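PDB 3KEZ: putative sugar binding protein from Bacteroides vulgatus ATCC 8482, which probably binds sugars at the outer membrane as a SusD-family nutrient-binding protein and carries a calcium ion. Local coordinates for residues S37-R43 with P267-M272; S159-R163 with N450-N456; D282-I286 with Y313-N317. One frame throughout, in Å; residues are numbered along the deposited sequence.

Contact 1. Residues S37-R43 with P267-M272; sequences SDAYSGR and PGKESM. With EDO (1,2-ethanediol), chain G.
Ser37 points its side chain at the turn Gly268-Ser271, and its polar links to segment 267-272 run through water. Its CB lies 3.5 Å from Glu270 O. Its OG sits between its own backbone N and carbonyl carbon (chi1 63°), and this sets it 3.7 Å from Glu270 CB. From there OG reaches two waters. One also donates to Pro267 O and accepts from Glu270 N. The other lies between two carboxylates, Asp38 OD1 and Glu270 OE1 being 4.4 Å apart; Arg43 and Arg63 nearby probably ease any repulsion. A further water joins Ser37 N to Pro267 O.

The direct backbone bond is Met272 N to Ser41 O, 2.9 Å. The N lies nearly in line with the C=O, though the bond bends at the hydrogen (144°). Ser271 CA adds a CA-H...O contact to the same oxygen at 3.2 Å. Met272 CG, beside its backbone N, comes to 3.5 Å from Ser41 O; the bends beyond it leave SE near Gly42 O. Ser41 CB rests on Pro267 CB, while Ser41 OG bonds to the calcium ligand Asn261.

The Arg43 chain is extended, and Asp38 OD1 lies over one face of its guanidinium. This salt bridge rests on charge alone. NH1 and NH2 hold a 1,2-ethanediol, probably from the crystallisation liquor, and NH1 also bonds to Ser80. Glu270 OE2 forms a salt bridge with Arg63.

Gly42 and Ser271 are both N-caps, so the two loops meet just where helices 43-50 and 272-275 begin. Asp38 and Tyr40 lean on helix 80-96. Ser41 and Met272 touch Ile332 of strand 332-336.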
loop_
_atom_site.group_PDB
_atom_site.type_symbol
_atom_site.label_atom_id
_atom_site.label_comp_id
_atom_site.label_asym_id
_atom_site.label_seq_id
_atom_site.Cartn_x
_atom_site.Cartn_y
_atom_site.Cartn_z
ATOM N N SER A 37 1.005 11.221 8.949
ATOM C CA SER A 37 -0.353 10.717 8.790
ATOM C C SER A 37 -0.966 11.179 7.446
ATOM O O SER A 37 -1.932 10.607 6.972
ATOM C CB SER A 37 -1.236 11.121 9.967
ATOM O OG SER A 37 -1.348 12.536 10.016
ATOM N N ASP A 38 -0.386 12.205 6.830
ATOM C CA ASP A 38 -0.784 12.587 5.485
ATOM C C ASP A 38 -0.134 11.704 4.426
ATOM O O ASP A 38 -0.503 11.791 3.259
ATOM C CB ASP A 38 -0.449 14.066 5.211
ATOM C CG ASP A 38 -1.450 15.029 5.859
ATOM O OD1 ASP A 38 -2.505 14.586 6.347
ATOM O OD2 ASP A 38 -1.168 16.234 5.891
ATOM N N ALA A 39 0.863 10.913 4.812
ATOM C CA ALA A 39 1.515 9.991 3.891
ATOM C C ALA A 39 1.216 8.565 4.342
ATOM O O ALA A 39 0.027 8.186 4.451
ATOM C CB ALA A 39 3.041 10.275 3.781
ATOM N N TYR A 40 2.256 7.771 4.595
ATOM C CA TYR A 40 2.083 6.346 4.830
ATOM C C TYR A 40 1.672 5.944 6.254
ATOM O O TYR A 40 1.455 4.766 6.534
ATOM C CB TYR A 40 3.335 5.579 4.372
ATOM C CG TYR A 40 3.480 5.632 2.863
ATOM C CD1 TYR A 40 2.624 4.864 2.013
ATOM C CD2 TYR A 40 4.400 6.494 2.270
ATOM C CE1 TYR A 40 2.754 4.931 0.616
ATOM C CE2 TYR A 40 4.526 6.567 0.857
ATOM C CZ TYR A 40 3.721 5.787 0.049
ATOM O OH TYR A 40 3.866 5.893 -1.323
ATOM N N SER A 41 1.511 6.899 7.156
ATOM C CA SER A 41 0.927 6.561 8.446
ATOM C C SER A 41 -0.583 6.833 8.444
ATOM O O SER A 41 -1.228 6.673 9.463
ATOM C CB SER A 41 1.643 7.305 9.570
ATOM O OG SER A 41 2.811 6.634 9.995
ATOM N N GLY A 42 -1.152 7.222 7.301
ATOM C CA GLY A 42 -2.597 7.464 7.256
ATOM C C GLY A 42 -3.194 7.462 5.866
ATOM O O GLY A 42 -3.544 6.409 5.312
ATOM N N ARG A 43 -3.261 8.642 5.275
ATOM C CA ARG A 43 -4.065 8.854 4.063
ATOM C C ARG A 43 -3.724 7.954 2.918
ATOM O O ARG A 43 -4.644 7.506 2.231
ATOM C CB ARG A 43 -3.990 10.326 3.621
ATOM C CG ARG A 43 -4.747 11.214 4.578
ATOM C CD ARG A 43 -4.726 12.672 4.145
ATOM N NE ARG A 43 -5.470 13.511 5.072
ATOM C CZ ARG A 43 -5.468 14.837 5.052
ATOM N NH1 ARG A 43 -4.762 15.477 4.152
ATOM N NH2 ARG A 43 -6.162 15.520 5.954
ATOM N N PRO A 267 3.242 10.371 14.572
ATOM C CA PRO A 267 2.444 10.877 13.467
ATOM C C PRO A 267 1.173 11.575 13.894
ATOM O O PRO A 267 0.510 12.185 13.056
ATOM C CB PRO A 267 2.108 9.611 12.661
ATOM C CG PRO A 267 2.081 8.547 13.684
ATOM C CD PRO A 267 3.254 8.898 14.581
ATOM N N GLY A 268 0.814 11.484 15.164
ATOM C CA GLY A 268 -0.388 12.154 15.669
ATOM C C GLY A 268 -1.659 11.339 15.505
ATOM O O GLY A 268 -1.660 10.219 14.975
ATOM N N LYS A 269 -2.762 11.936 15.934
ATOM C CA LYS A 269 -4.050 11.233 16.043
ATOM C C LYS A 269 -4.755 10.928 14.709
ATOM O O LYS A 269 -5.778 10.228 14.697
ATOM C CB LYS A 269 -4.970 11.991 16.992
ATOM C CG LYS A 269 -4.561 11.907 18.475
ATOM C CD LYS A 269 -5.469 12.790 19.349
ATOM C CE LYS A 269 -5.035 12.766 20.820
ATOM N NZ LYS A 269 -5.931 13.587 21.688
ATOM N N GLU A 270 -4.229 11.420 13.584
ATOM C CA GLU A 270 -4.784 11.022 12.268
ATOM C C GLU A 270 -4.064 9.806 11.666
ATOM O O GLU A 270 -4.289 9.449 10.514
ATOM C CB GLU A 270 -4.804 12.205 11.293
ATOM C CG GLU A 270 -5.681 13.339 11.785
ATOM C CD GLU A 270 -5.986 14.387 10.735
ATOM O OE1 GLU A 270 -5.141 14.602 9.840
ATOM O OE2 GLU A 270 -7.073 15.005 10.843
ATOM N N SER A 271 -3.257 9.131 12.476
ATOM C CA SER A 271 -2.555 7.921 12.057
ATOM C C SER A 271 -3.503 6.711 12.064
ATOM O O SER A 271 -4.536 6.732 12.731
ATOM C CB SER A 271 -1.391 7.645 13.023
ATOM O OG SER A 271 -1.893 7.198 14.279
HETATM N N MSE A 272 -3.129 5.657 11.357
HETATM C CA MSE A 272 -3.963 4.431 11.277
HETATM C C MSE A 272 -4.272 3.861 12.650
HETATM O O MSE A 272 -5.394 3.386 12.897
HETATM C CB MSE A 272 -3.310 3.373 10.378
HETATM C CG MSE A 272 -3.159 3.797 8.911
HETATM SE SE MSE A 272 -4.883 4.014 8.123
HETATM C CE MSE A 272 -5.383 2.130 7.811
HETATM C C1 EDO G . -5.035 19.757 5.391
HETATM O O1 EDO G . -4.785 18.676 4.489
HETATM C C2 EDO G . -6.235 19.411 6.262
HETATM O O2 EDO G . -7.173 18.617 5.508
HETATM O O HOH W 1 -1.826 13.207 12.950
HETATM O O HOH W 2 1.720 13.262 10.883
HETATM O O HOH W 3 -3.284 13.267 8.327
HETATM O O HOH W 4 -4.811 10.299 8.135
#

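Contact 2. Residues S159-R163 with N450-N456; sequences SKPAR and NPNMKQN
Arg163 holds Asn456 end-on: NH1 and NH2 both donate to Asn456 OD1, each at 2.9 Å. They come from the same face of the amide, whose plane is turned 75° from that of the guanidinium. NH1 also donates to Lys454 O at 2.9 Å. These oxygens lie near the guanidinium plane, and NE is taken by Gly147 O. With three nitrogens engaged, the group has little freedom to turn. A bend at chi3 (72°) turns the guanidinium edge toward Lys454 O and Asn456 OD1.

Two asparagine amides serve the other end. Asn452 ND2 donates to Lys160 O at 2.6 Å, in the carbonyl plane. With CG anti to the backbone N (chi1 -172°), the Asn450 amide reaches Pro161 O with ND2 at 2.7 Å, somewhat tilted from the carbonyl plane. Its OD1 accepts from Asn452 N, forming an Asx turn within the type I turn Asn450-Met453. Asn450 ND2 also bonds to Glu446. Between the two ends, a water links Arg163 N to Asn452 O.

Met453 SE lies 3.5 Å from Arg163 CG, the two side chains crossing at about a right angle. Lys160 CG touches Pro451 CD at 3.7 Å, and Ala162 CB lies near Asn452 O.

The contact ties the loop leading into helix 166-183 to the chain just after helix 444-449. Met453 also packs on Glu446 and Met447 of that helix and on Pro149.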
loop_
_atom_site.group_PDB
_atom_site.type_symbol
_atom_site.label_atom_id
_atom_site.label_comp_id
_atom_site.label_asym_id
_atom_site.label_seq_id
_atom_site.Cartn_x
_atom_site.Cartn_y
_atom_site.Cartn_z
ATOM N N SER A 159 9.064 25.228 -13.272
ATOM C CA SER A 159 8.664 23.863 -13.642
ATOM C C SER A 159 7.159 23.748 -13.789
ATOM O O SER A 159 6.446 23.834 -12.799
ATOM C CB SER A 159 9.102 22.856 -12.575
ATOM O OG SER A 159 10.511 22.796 -12.506
ATOM N N LYS A 160 6.687 23.510 -15.012
ATOM C CA LYS A 160 5.256 23.438 -15.271
ATOM C C LYS A 160 4.901 22.241 -16.162
ATOM O O LYS A 160 4.397 22.411 -17.274
ATOM C CB LYS A 160 4.788 24.761 -15.877
ATOM C CG LYS A 160 4.172 25.681 -14.841
ATOM C CD LYS A 160 5.055 26.796 -14.424
ATOM C CE LYS A 160 4.410 27.587 -13.295
ATOM N NZ LYS A 160 5.297 28.691 -12.928
ATOM N N PRO A 161 5.182 21.024 -15.661
ATOM C CA PRO A 161 5.028 19.837 -16.474
ATOM C C PRO A 161 3.562 19.444 -16.682
ATOM O O PRO A 161 2.701 19.712 -15.836
ATOM C CB PRO A 161 5.795 18.767 -15.680
ATOM C CG PRO A 161 5.666 19.179 -14.290
ATOM C CD PRO A 161 5.512 20.682 -14.267
ATOM N N ALA A 162 3.313 18.833 -17.831
ATOM C CA ALA A 162 2.025 18.242 -18.153
ATOM C C ALA A 162 2.052 16.789 -17.648
ATOM O O ALA A 162 3.128 16.201 -17.367
ATOM C CB ALA A 162 1.799 18.256 -19.657
ATOM N N ARG A 163 0.862 16.204 -17.560
ATOM C CA ARG A 163 0.706 14.844 -17.096
ATOM C C ARG A 163 1.219 13.886 -18.184
ATOM O O ARG A 163 0.911 14.056 -19.364
ATOM C CB ARG A 163 -0.774 14.580 -16.811
ATOM C CG ARG A 163 -1.307 15.364 -15.642
ATOM C CD ARG A 163 -2.798 15.202 -15.487
ATOM N NE ARG A 163 -3.148 13.882 -14.987
ATOM C CZ ARG A 163 -4.382 13.462 -14.754
ATOM N NH1 ARG A 163 -5.413 14.264 -14.961
ATOM N NH2 ARG A 163 -4.574 12.210 -14.311
ATOM N N ASN A 450 -0.111 25.615 -12.309
ATOM C CA ASN A 450 0.444 24.935 -13.491
ATOM C C ASN A 450 -0.591 24.952 -14.608
ATOM O O ASN A 450 -1.567 24.218 -14.551
ATOM C CB ASN A 450 0.795 23.481 -13.130
ATOM C CG ASN A 450 1.550 22.750 -14.234
ATOM O OD1 ASN A 450 1.631 23.218 -15.345
ATOM N ND2 ASN A 450 2.105 21.581 -13.909
ATOM N N PRO A 451 -0.396 25.806 -15.628
ATOM C CA PRO A 451 -1.356 25.850 -16.704
ATOM C C PRO A 451 -1.215 24.694 -17.664
ATOM O O PRO A 451 -2.013 24.593 -18.568
ATOM C CB PRO A 451 -1.035 27.166 -17.427
ATOM C CG PRO A 451 0.187 27.726 -16.784
ATOM C CD PRO A 451 0.729 26.722 -15.854
ATOM N N ASN A 452 -0.204 23.838 -17.506
ATOM C CA ASN A 452 -0.086 22.658 -18.348
ATOM C C ASN A 452 -0.714 21.429 -17.715
ATOM O O ASN A 452 -0.619 20.331 -18.261
ATOM C CB ASN A 452 1.370 22.402 -18.688
ATOM C CG ASN A 452 2.005 23.588 -19.400
ATOM O OD1 ASN A 452 1.472 24.096 -20.400
ATOM N ND2 ASN A 452 3.149 24.023 -18.906
HETATM N N MSE A 453 -1.401 21.634 -16.585
HETATM C CA MSE A 453 -2.014 20.558 -15.816
HETATM C C MSE A 453 -3.474 20.360 -16.218
HETATM O O MSE A 453 -4.264 21.280 -16.146
HETATM C CB MSE A 453 -1.953 20.914 -14.326
HETATM C CG MSE A 453 -2.549 19.842 -13.422
HETATM SE SE MSE A 453 -1.663 18.122 -13.571
HETATM C CE MSE A 453 0.148 18.651 -13.572
ATOM N N LYS A 454 -3.836 19.144 -16.579
ATOM C CA LYS A 454 -5.202 18.837 -16.996
ATOM C C LYS A 454 -5.949 18.095 -15.884
ATOM O O LYS A 454 -5.442 17.124 -15.293
ATOM C CB LYS A 454 -5.195 18.040 -18.294
ATOM C CG LYS A 454 -6.623 17.698 -18.801
ATOM C CD LYS A 454 -6.648 17.233 -20.262
ATOM C CE LYS A 454 -8.095 17.003 -20.719
ATOM N NZ LYS A 454 -8.861 18.299 -20.671
ATOM N N GLN A 455 -7.146 18.576 -15.587
ATOM C CA GLN A 455 -7.983 17.976 -14.557
ATOM C C GLN A 455 -8.489 16.627 -14.978
ATOM O O GLN A 455 -8.689 16.372 -16.180
ATOM C CB GLN A 455 -9.178 18.900 -14.287
ATOM C CG GLN A 455 -10.098 18.479 -13.157
ATOM C CD GLN A 455 -9.405 18.263 -11.836
ATOM O OE1 GLN A 455 -8.953 17.154 -11.532
ATOM N NE2 GLN A 455 -9.260 19.333 -11.062
ATOM N N ASN A 456 -8.755 15.764 -13.999
ATOM C CA ASN A 456 -9.406 14.507 -14.284
ATOM C C ASN A 456 -10.837 14.720 -14.791
ATOM O O ASN A 456 -11.505 15.694 -14.420
ATOM C CB ASN A 456 -9.361 13.561 -13.067
ATOM C CG ASN A 456 -7.988 12.847 -12.936
ATOM O OD1 ASN A 456 -7.390 12.462 -13.939
ATOM N ND2 ASN A 456 -7.493 12.680 -11.698
HETATM O O HOH W 5 -1.562 17.752 -18.130
#

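Contact 3. Residues D282-I286 with Y313-N317; sequences DDMCI and YAYVN
Ile286 N donates to Ala314 O at 3.0 Å, and here strands 284-286 and 313-316 cross at 103°, their axes 5.0 Å apart. The bond is almost straight, 172° at the hydrogen. Two waters extend the link beyond this single direct bond. One joins Met284 O to Val316 N, and the other joins Ile286 O to Ala314 N.

Tyr315 reaches across to segment 282-286. Its first bond leads away from strand 284-286, but with CG beside the backbone N (chi1 -66°) the ring runs back along segment 282-286. Its CD1 comes to 3.2 Å from Met284 O, which approaches obliquely. Cys285 CB lies over one face of the ring, offset toward the rim. At the far end, Tyr315 OH is 3.3 Å from Asp282 CB. The Asp282 carboxylate stands nearly upright to the ring plane. A water accepts from Tyr315 OH and donates to Asp282 OD2, so the hydroxyl is joined to the carboxylate through solvent.

Cys285 SG turns to the other tyrosine. It is 4.1 Å from Tyr313 CD1, an oblique sulfur-aromatic contact. Ile286 packs with both branches. CD1 touches Ala314 CB at 3.6 Å. CG2 meets Val316 CG2 at 3.5 Å, a tight methyl pair, and the two side chains cross at about a right angle.

Each strand has its own antiparallel partner. Strand 284-286 pairs with 55-57, and strand 313-316 pairs with 306-309. The contact is therefore a crossing of two small two-stranded sheets, joined by one backbone bond and bridging waters. It is a buried piece of packing between the short strands of a mainly helical SusD-family protein, away from the calcium site.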
loop_
_atom_site.group_PDB
_atom_site.type_symbol
_atom_site.label_atom_id
_atom_site.label_comp_id
_atom_site.label_asym_id
_atom_site.label_seq_id
_atom_site.Cartn_x
_atom_site.Cartn_y
_atom_site.Cartn_z
ATOM N N ASP A 282 -12.546 6.494 16.225
ATOM C CA ASP A 282 -13.730 5.711 15.793
ATOM C C ASP A 282 -14.067 6.012 14.327
ATOM O O ASP A 282 -15.215 6.333 13.986
ATOM C CB ASP A 282 -14.947 6.009 16.667
ATOM C CG ASP A 282 -14.636 5.952 18.163
ATOM O OD1 ASP A 282 -14.089 6.938 18.668
ATOM O OD2 ASP A 282 -14.966 4.941 18.825
ATOM N N ASP A 283 -13.062 5.966 13.476
ATOM C CA ASP A 283 -13.157 6.681 12.206
ATOM C C ASP A 283 -13.551 5.746 11.070
ATOM O O ASP A 283 -14.425 6.069 10.266
ATOM C CB ASP A 283 -11.847 7.381 11.898
ATOM C CG ASP A 283 -12.026 8.538 10.955
ATOM O OD1 ASP A 283 -11.952 8.298 9.730
ATOM O OD2 ASP A 283 -12.289 9.669 11.449
HETATM N N MSE A 284 -12.906 4.591 11.001
HETATM C CA MSE A 284 -13.183 3.650 9.923
HETATM C C MSE A 284 -13.316 2.231 10.482
HETATM O O MSE A 284 -12.547 1.831 11.367
HETATM C CB MSE A 284 -12.107 3.755 8.845
HETATM C CG MSE A 284 -10.697 3.498 9.342
HETATM SE SE MSE A 284 -9.251 3.767 8.047
HETATM C CE MSE A 284 -9.352 2.140 7.050
ATOM N N CYS A 285 -14.332 1.494 10.004
ATOM C CA CYS A 285 -14.620 0.137 10.503
ATOM C C CYS A 285 -14.871 -0.817 9.325
ATOM O O CYS A 285 -14.936 -0.386 8.158
ATOM C CB CYS A 285 -15.851 0.168 11.393
ATOM S SG CYS A 285 -17.333 0.728 10.525
ATOM N N ILE A 286 -15.025 -2.105 9.620
ATOM C CA ILE A 286 -15.372 -3.057 8.566
ATOM C C ILE A 286 -16.851 -2.900 8.203
ATOM O O ILE A 286 -17.649 -2.480 9.023
ATOM C CB ILE A 286 -15.088 -4.513 8.938
ATOM C CG1 ILE A 286 -16.004 -5.000 10.053
ATOM C CG2 ILE A 286 -13.596 -4.739 9.250
ATOM C CD1 ILE A 286 -15.729 -6.439 10.484
ATOM N N TYR A 313 -19.772 -1.762 16.225
ATOM C CA TYR A 313 -18.789 -1.680 15.166
ATOM C C TYR A 313 -17.634 -2.635 15.439
ATOM O O TYR A 313 -17.354 -2.982 16.599
ATOM C CB TYR A 313 -18.156 -0.309 15.119
ATOM C CG TYR A 313 -19.100 0.823 15.035
ATOM C CD1 TYR A 313 -19.660 1.178 13.822
ATOM C CD2 TYR A 313 -19.415 1.569 16.159
ATOM C CE1 TYR A 313 -20.554 2.221 13.735
ATOM C CE2 TYR A 313 -20.300 2.630 16.081
ATOM C CZ TYR A 313 -20.857 2.950 14.857
ATOM O OH TYR A 313 -21.718 4.011 14.739
ATOM N N ALA A 314 -16.958 -3.039 14.370
ATOM C CA ALA A 314 -15.759 -3.837 14.472
ATOM C C ALA A 314 -14.635 -3.100 13.768
ATOM O O ALA A 314 -14.712 -2.805 12.566
ATOM C CB ALA A 314 -15.965 -5.198 13.861
ATOM N N TYR A 315 -13.584 -2.808 14.525
ATOM C CA TYR A 315 -12.397 -2.156 14.001
ATOM C C TYR A 315 -11.330 -3.195 13.664
ATOM O O TYR A 315 -11.299 -4.271 14.259
ATOM C CB TYR A 315 -11.865 -1.156 15.037
ATOM C CG TYR A 315 -12.843 -0.032 15.232
ATOM C CD1 TYR A 315 -12.775 1.086 14.434
ATOM C CD2 TYR A 315 -13.917 -0.143 16.123
ATOM C CE1 TYR A 315 -13.700 2.077 14.524
ATOM C CE2 TYR A 315 -14.856 0.869 16.240
ATOM C CZ TYR A 315 -14.722 1.985 15.435
ATOM O OH TYR A 315 -15.594 3.012 15.500
ATOM N N VAL A 316 -10.468 -2.879 12.702
ATOM C CA VAL A 316 -9.373 -3.765 12.353
ATOM C C VAL A 316 -8.179 -3.405 13.225
ATOM O O VAL A 316 -7.558 -2.369 13.063
ATOM C CB VAL A 316 -9.023 -3.683 10.873
ATOM C CG1 VAL A 316 -7.834 -4.605 10.528
ATOM C CG2 VAL A 316 -10.273 -4.037 10.034
ATOM N N ASN A 317 -7.861 -4.288 14.154
ATOM C CA ASN A 317 -6.861 -4.033 15.188
ATOM C C ASN A 317 -5.472 -4.490 14.744
ATOM O O ASN A 317 -4.775 -5.233 15.467
ATOM C CB ASN A 317 -7.279 -4.769 16.484
ATOM C CG ASN A 317 -6.569 -4.240 17.713
ATOM O OD1 ASN A 317 -6.341 -3.044 17.813
ATOM N ND2 ASN A 317 -6.199 -5.132 18.644
HETATM O O HOH W 6 -16.947 3.234 17.801
HETATM O O HOH W 7 -10.808 -0.213 11.690
HETATM O O HOH W 8 -18.196 -2.532 11.932
#

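Overall arrangement
Contact 1 and contact 3 are neighbours, with centres about 16 Å apart. They touch through Met272 CE and Met284 CE, 4.0 Å apart, and both involve side chains that pack on helix 43-50. Contact 2 is remote, its centre about 28 Å from that of contact 1 and about 38 Å from that of contact 3. Along the chain, the segments of contacts 1 and 2 alternate. Contact 3 follows contact 1 and falls between the two segments of contact 2. Contacts 1 and 2 bring an early part of the chain against its later part at two separate places. Both segments of contact 3 belong to that later part. Contact 1 alone borders the calcium site.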